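Local coordinates for protein putative trimethylamine methyltransferase (Rhizobium meliloti, PDB 4YYC) that probably transfers methyl groups, acting as a methyltransferase of the trimethylamine methyltransferase type, at residues R484-A487 and L488-W492. Residues are numbered along the deposited sequence; the frame is centred on the assembly and turned at random.
Sequences RANA and LARSW
Arg490 reaches back over one turn of helix 481-495 to hold the amide oxygen of Asn486, an i to i+4 side-chain pair. Its CB rests against the carbonyl oxygens of Asn486 and Ala487, and CG comes closer still, 3.3 Å from Asn486 O. Because CG lies anti to the carbonyl carbon (chi1 -71°) and the chain then runs extended to NE, the arginine climbs past that carbonyl toward the preceding turn. CD passes 3.4 Å from Asn486 OD1, and NE donates to the same OD1 at 2.8 Å. The oxygen sits at the guanidinium edge, close to its plane, while NE lies in the plane of the amide carbonyl; the two flat groups are nevertheless turned 34° apart. At the tip, NH2 donates to a water 3.0 Å away that in turn donates to Asn486 OD1. The same NH2 forms a salt bridge with Asp150 OD1.

Alongside this pair the backbone follows the regular alpha-helical pattern: Arg490 N donates to Asn486 O, and the bond from Ala489 N to Ala485 O measures 2.9 Å. Leu488 and Ala489 pack on Met408 of helix 404-420, and Ala489 is buried. Asn486 ND2 donates to Leu149 O and Glu405 OE2, so both ends of the amide are engaged and its flip is fixed. With OD1 accepting from NE and water, the neutral amide links the arginine to Glu405; Asp150 probably balances the guanidinium charge, while the amide and the water accept hydrogens from NE and NH2.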
loop_
_atom_site.group_PDB
_atom_site.type_symbol
_atom_site.label_atom_id
_atom_site.label_comp_id
_atom_site.label_asym_id
_atom_site.label_seq_id
_atom_site.Cartn_x
_atom_site.Cartn_y
_atom_site.Cartn_z
ATOM N N ARG A 484 -4.622 -22.093 -1.082
ATOM C CA ARG A 484 -6.014 -21.834 -0.758
ATOM C C ARG A 484 -6.743 -21.113 -1.932
ATOM O O ARG A 484 -7.931 -21.361 -2.179
ATOM C CB ARG A 484 -6.157 -21.098 0.581
ATOM C CG ARG A 484 -5.618 -21.860 1.796
ATOM C CD ARG A 484 -5.995 -21.184 3.118
ATOM N NE ARG A 484 -5.328 -19.886 3.242
ATOM C CZ ARG A 484 -4.047 -19.657 3.480
ATOM N NH1 ARG A 484 -3.193 -20.638 3.759
ATOM N NH2 ARG A 484 -3.622 -18.420 3.450
ATOM N N ALA A 485 -6.024 -20.232 -2.605
ATOM C CA ALA A 485 -6.576 -19.542 -3.810
ATOM C C ALA A 485 -6.913 -20.508 -4.914
ATOM O O ALA A 485 -7.958 -20.379 -5.564
ATOM C CB ALA A 485 -5.618 -18.500 -4.296
ATOM N N ASN A 486 -6.040 -21.478 -5.128
ATOM C CA ASN A 486 -6.286 -22.550 -6.101
ATOM C C ASN A 486 -7.611 -23.280 -5.787
ATOM O O ASN A 486 -8.507 -23.438 -6.666
ATOM C CB ASN A 486 -5.113 -23.516 -6.095
ATOM C CG ASN A 486 -5.176 -24.517 -7.230
ATOM O OD1 ASN A 486 -6.027 -25.414 -7.224
ATOM N ND2 ASN A 486 -4.269 -24.398 -8.163
ATOM N N ALA A 487 -7.772 -23.684 -4.527
ATOM C CA ALA A 487 -8.962 -24.402 -4.119
ATOM C C ALA A 487 -10.226 -23.570 -4.271
ATOM O O ALA A 487 -11.259 -24.074 -4.728
ATOM C CB ALA A 487 -8.841 -24.864 -2.688
ATOM N N LEU A 488 -10.106 -22.279 -3.975
ATOM C CA LEU A 488 -11.236 -21.397 -4.036
ATOM C C LEU A 488 -11.657 -21.169 -5.508
ATOM O O LEU A 488 -12.862 -21.173 -5.816
ATOM C CB LEU A 488 -10.964 -20.074 -3.323
ATOM C CG LEU A 488 -12.246 -19.269 -3.101
ATOM C CD1 LEU A 488 -13.281 -19.991 -2.254
ATOM C CD2 LEU A 488 -11.887 -17.947 -2.480
ATOM N N ALA A 489 -10.679 -20.964 -6.387
ATOM C CA ALA A 489 -10.965 -20.820 -7.828
ATOM C C ALA A 489 -11.690 -22.072 -8.331
ATOM O O ALA A 489 -12.665 -21.956 -9.079
ATOM C CB ALA A 489 -9.706 -20.612 -8.626
ATOM N N ARG A 490 -11.195 -23.234 -7.928
ATOM C CA ARG A 490 -11.837 -24.500 -8.386
ATOM C C ARG A 490 -13.293 -24.584 -7.902
ATOM O O ARG A 490 -14.194 -24.989 -8.650
ATOM C CB ARG A 490 -11.023 -25.698 -7.918
ATOM C CG ARG A 490 -9.698 -25.856 -8.652
ATOM C CD ARG A 490 -8.931 -27.029 -8.122
ATOM N NE ARG A 490 -7.624 -27.221 -8.732
ATOM C CZ ARG A 490 -7.363 -27.919 -9.830
ATOM N NH1 ARG A 490 -8.327 -28.508 -10.541
ATOM N NH2 ARG A 490 -6.106 -28.072 -10.230
ATOM N N SER A 491 -13.512 -24.192 -6.656
ATOM C CA SER A 491 -14.803 -24.216 -6.051
ATOM C C SER A 491 -15.748 -23.248 -6.745
ATOM O O SER A 491 -16.887 -23.601 -7.064
ATOM C CB SER A 491 -14.719 -23.867 -4.571
ATOM O OG SER A 491 -15.998 -24.072 -3.995
ATOM N N TRP A 492 -15.264 -22.028 -6.982
ATOM C CA TRP A 492 -16.074 -21.044 -7.690
ATOM C C TRP A 492 -16.471 -21.542 -9.081
ATOM O O TRP A 492 -17.637 -21.402 -9.496
ATOM C CB TRP A 492 -15.349 -19.714 -7.813
ATOM C CG TRP A 492 -15.318 -18.861 -6.603
ATOM C CD1 TRP A 492 -15.568 -19.216 -5.312
ATOM C CD2 TRP A 492 -14.957 -17.476 -6.579
ATOM N NE1 TRP A 492 -15.359 -18.125 -4.475
ATOM C CE2 TRP A 492 -15.007 -17.047 -5.243
ATOM C CE3 TRP A 492 -14.615 -16.544 -7.576
ATOM C CZ2 TRP A 492 -14.726 -15.726 -4.874
ATOM C CZ3 TRP A 492 -14.321 -15.256 -7.203
ATOM C CH2 TRP A 492 -14.391 -14.863 -5.869
HETATM O O HOH W 1 -4.327 -28.061 -7.808
#